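Local coordinates for protein putative isochorismatase (Burkholderia xenovorans, PDB 3OQP) that probably acts as a hydrolase of the isochorismatase family, related to the nicotinamidases, although its substrate is not established, at residues His85-Ser90 and Thr98-Trp103. Numbering follows the deposited sequence. Where two conformers were deposited one is given.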
ATOM      1  N   HIS A  85      19.359  -1.737 -16.208  1.00 10.91           N
ATOM      2  CA  HIS A  85      18.268  -2.667 -16.521  1.00 11.61           C
ATOM      3  C   HIS A  85      16.997  -1.877 -16.815  1.00 11.52           C
ATOM      4  O   HIS A  85      16.860  -0.721 -16.413  1.00 12.31           O
ATOM      5  CB  HIS A  85      18.031  -3.605 -15.361  1.00 12.51           C
ATOM      6  CG  HIS A  85      17.150  -4.764 -15.675  1.00 11.96           C
ATOM      7  ND1 HIS A  85      17.384  -5.625 -16.723  1.00 16.02           N
ATOM      8  CD2 HIS A  85      16.070  -5.240 -15.018  1.00 13.73           C
ATOM      9  CE1 HIS A  85      16.441  -6.555 -16.722  1.00 16.53           C
ATOM     10  NE2 HIS A  85      15.641  -6.354 -15.683  1.00 13.46           N
ATOM     11  N   TYR A  86      16.095  -2.517 -17.553  1.00 11.88           N
ATOM     12  CA  TYR A  86      14.798  -2.018 -17.990  1.00 12.25           C
ATOM     13  C   TYR A  86      13.726  -3.061 -17.782  1.00 11.10           C
ATOM     14  O   TYR A  86      13.959  -4.224 -18.043  1.00 12.67           O
ATOM     15  CB  TYR A  86      14.856  -1.588 -19.444  1.00 12.05           C
ATOM     16  CG  TYR A  86      13.523  -1.185 -20.020  1.00 11.99           C
ATOM     17  CD1 TYR A  86      12.711  -2.153 -20.603  1.00 13.43           C
ATOM     18  CD2 TYR A  86      13.063   0.128 -19.969  1.00 12.39           C
ATOM     19  CE1 TYR A  86      11.485  -1.777 -21.175  1.00 14.56           C
ATOM     20  CE2 TYR A  86      11.874   0.486 -20.543  1.00 14.27           C
ATOM     21  CZ  TYR A  86      11.055  -0.463 -21.099  1.00 15.16           C
ATOM     22  OH  TYR A  86       9.854  -0.140 -21.674  1.00 15.37           O
ATOM     23  N   VAL A  87      12.574  -2.651 -17.267  1.00 10.42           N
ATOM     24  CA  VAL A  87      11.402  -3.478 -16.994  1.00 10.43           C
ATOM     25  C   VAL A  87      10.165  -2.722 -17.494  1.00 11.43           C
ATOM     26  O   VAL A  87       9.981  -1.568 -17.095  1.00 11.45           O
ATOM     27  CB  VAL A  87      11.202  -3.752 -15.506  1.00 11.77           C
ATOM     28  CG1 VAL A  87       9.903  -4.538 -15.290  1.00 11.95           C
ATOM     29  CG2 VAL A  87      12.403  -4.522 -14.939  1.00 13.19           C
ATOM     30  N   GLU A  88       9.397  -3.317 -18.427  0.50 11.72           N
ATOM     31  CA  GLU A  88       8.077  -2.775 -18.737  0.50 11.76           C
ATOM     32  C   GLU A  88       7.010  -3.485 -17.908  0.50 11.78           C
ATOM     33  O   GLU A  88       7.093  -4.667 -17.659  0.50 12.59           O
ATOM     34  CB  GLU A  88       7.724  -2.852 -20.236  0.50 11.72           C
ATOM     35  CG  GLU A  88       7.358  -4.270 -20.708  0.50 13.02           C
ATOM     36  CD  GLU A  88       6.770  -4.283 -22.096  0.50 16.74           C
ATOM     37  OE1 GLU A  88       7.448  -3.819 -23.027  0.50 21.43           O
ATOM     38  OE2 GLU A  88       5.620  -4.738 -22.239  0.50 24.04           O
ATOM     39  N   LYS A  89       5.991  -2.741 -17.485  1.00 11.69           N
ATOM     40  CA  LYS A  89       4.877  -3.278 -16.698  1.00 12.14           C
ATOM     41  C   LYS A  89       3.547  -2.665 -17.168  1.00 12.38           C
ATOM     42  O   LYS A  89       3.530  -1.623 -17.824  1.00 12.72           O
ATOM     43  CB  LYS A  89       5.066  -3.058 -15.185  1.00 11.82           C
ATOM     44  CG  LYS A  89       4.974  -1.603 -14.782  1.00 11.47           C
ATOM     45  CD  LYS A  89       5.239  -1.422 -13.291  1.00 11.03           C
ATOM     46  CE  LYS A  89       4.997  -0.014 -12.842  1.00 13.35           C
ATOM     47  NZ  LYS A  89       3.576   0.391 -12.886  1.00 13.39           N
ATOM     48  N   SER A  90       2.468  -3.342 -16.788  0.70 12.10           N
ATOM     49  CA  SER A  90       1.085  -2.950 -17.017  0.70 13.41           C
ATOM     50  C   SER A  90       0.222  -3.137 -15.758  0.70 13.81           C
ATOM     51  O   SER A  90      -1.005  -3.233 -15.846  0.70 15.18           O
ATOM     52  CB  SER A  90       0.528  -3.787 -18.176  0.70 14.23           C
ATOM     53  OG  SER A  90       1.131  -3.378 -19.360  0.70 15.36           O
ATOM     54  N   THR A  98       7.468 -10.112 -13.844  1.00 11.80           N
ATOM     55  CA  THR A  98       8.623  -9.531 -14.557  1.00 12.01           C
ATOM     56  C   THR A  98       9.904 -10.248 -14.186  1.00 10.59           C
ATOM     57  O   THR A  98       9.891 -11.173 -13.356  1.00 12.72           O
ATOM     58  CB  THR A  98       8.752  -8.029 -14.256  1.00 11.89           C
ATOM     59  OG1 THR A  98       9.288  -7.861 -12.935  1.00 11.21           O
ATOM     60  CG2 THR A  98       7.380  -7.267 -14.401  1.00 13.19           C
ATOM     61  N   ASP A  99      11.026  -9.784 -14.732  1.00 10.55           N
ATOM     62  CA  ASP A  99      12.298 -10.358 -14.376  1.00 11.14           C
ATOM     63  C   ASP A  99      12.985  -9.657 -13.193  1.00 11.51           C
ATOM     64  O   ASP A  99      14.140  -9.971 -12.910  1.00 11.52           O
ATOM     65  CB  ASP A  99      13.208 -10.410 -15.572  1.00 12.24           C
ATOM     66  CG  ASP A  99      13.724  -9.071 -16.009  1.00 14.58           C
ATOM     67  OD1 ASP A  99      13.542  -8.059 -15.302  1.00 14.86           O
ATOM     68  OD2 ASP A  99      14.394  -9.057 -17.087  1.00 19.53           O
ATOM     69  N   LEU A 100      12.272  -8.745 -12.498  1.00 10.60           N
ATOM     70  CA  LEU A 100      12.920  -7.848 -11.556  1.00 10.10           C
ATOM     71  C   LEU A 100      13.527  -8.601 -10.365  1.00 10.57           C
ATOM     72  O   LEU A 100      14.691  -8.410 -10.064  1.00 10.72           O
ATOM     73  CB  LEU A 100      11.926  -6.777 -11.050  1.00  9.59           C
ATOM     74  CG  LEU A 100      12.475  -5.756 -10.051  1.00 10.55           C
ATOM     75  CD1 LEU A 100      13.698  -5.028 -10.662  1.00 10.72           C
ATOM     76  CD2 LEU A 100      11.393  -4.795  -9.648  1.00 12.12           C
ATOM     77  N   ALA A 101      12.753  -9.470  -9.710  1.00 11.16           N
ATOM     78  CA  ALA A 101      13.236 -10.160  -8.538  1.00 11.27           C
ATOM     79  C   ALA A 101      14.498 -10.964  -8.860  1.00 11.24           C
ATOM     80  O   ALA A 101      15.461 -10.955  -8.116  1.00 11.84           O
ATOM     81  CB  ALA A 101      12.164 -11.088  -7.956  1.00 12.62           C
ATOM     82  N   GLY A 102      14.470 -11.701  -9.963  1.00 10.59           N
ATOM     83  CA  GLY A 102      15.641 -12.491 -10.373  1.00 11.27           C
ATOM     84  C   GLY A 102      16.857 -11.630 -10.698  1.00 11.14           C
ATOM     85  O   GLY A 102      17.979 -11.946 -10.344  1.00 11.06           O
ATOM     86  N   TRP A 103      16.615 -10.495 -11.343  1.00  9.03           N
ATOM     87  CA  TRP A 103      17.709  -9.651 -11.779  1.00  9.91           C
ATOM     88  C   TRP A 103      18.413  -9.086 -10.564  1.00 10.76           C
ATOM     89  O   TRP A 103      19.651  -9.032 -10.486  1.00 11.91           O
ATOM     90  CB  TRP A 103      17.220  -8.554 -12.742  1.00 10.76           C
ATOM     91  CG  TRP A 103      18.326  -7.771 -13.377  1.00 11.25           C
ATOM     92  CD1 TRP A 103      18.918  -8.058 -14.578  1.00 15.53           C
ATOM     93  CD2 TRP A 103      18.936  -6.577 -12.890  1.00 12.69           C
ATOM     94  NE1 TRP A 103      19.896  -7.142 -14.846  1.00 16.93           N
ATOM     95  CE2 TRP A 103      19.951  -6.233 -13.825  1.00 13.58           C
ATOM     96  CE3 TRP A 103      18.815  -5.841 -11.724  1.00 12.22           C
ATOM     97  CZ2 TRP A 103      20.772  -5.147 -13.653  1.00 15.81           C
ATOM     98  CZ3 TRP A 103      19.653  -4.731 -11.573  1.00 15.69           C
ATOM     99  CH2 TRP A 103      20.585  -4.403 -12.539  1.00 15.64           C
TER
HETATM  100  O   HOH W   1      12.936  -6.707 -18.371  1.00 18.76           O
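The edge strand of a Rossmann-like isochorismatase sheet is joined here to the start of the helix that follows it, and His85, Asp99 and Trp103 carry most of the join. His85 lies flat on Trp103: imidazole and indole five-membered ring are nearly parallel (7°), their centroids 3.7 Å apart. Imidazole is flat enough to stack and still offers an N-H at its rim. With CG anti to the backbone N (chi1 -168°), the ring reaches over to the helix, while His85 CB sits above the six-membered ring of the indole in a CH-pi contact, 3.7 Å from that centroid. Both rings of Trp103 are thus used on one face.

At the imidazole edge, His85 NE2 donates to Asp99 OD1 over 2.7 Å, almost straight. The oxygen lies in the imidazole plane and is met on its syn side, although the bond leaves the carboxylate plane by 26°. Stack and hydrogen bond together fix the ring's rotation, and the carboxylate would probably favour a protonated imidazole. A water donates both to Asp99 OD2 and to Tyr86 O, tying the same carboxylate to the strand backbone.

Further along, the branched side chain of Val87 packs against the Thr98-Leu100 turn: Val87 CG1 lies 3.8 Å from Thr98 CB, and CG2 rests against Asp99 OD1 and, more loosely, Leu100 CD1. Threonine suits its place because Thr98 OG1 accepts from Leu100 N (3.1 Å), an ST turn leading into the helix, and also bonds to Ala94 O.

Strand 85-89 pairs in parallel with strand 51-56, whose Val52 touches His85, Leu100 and Trp103, so helix 100-105 packs against both strands. At the far end of strand 85-89, Lys89 NZ salt-bridges Asp13 and hydrogen-bonds the 3-sulfinoalanine at position 122, consistent with the family's Asp-Lys-Cys catalytic triad.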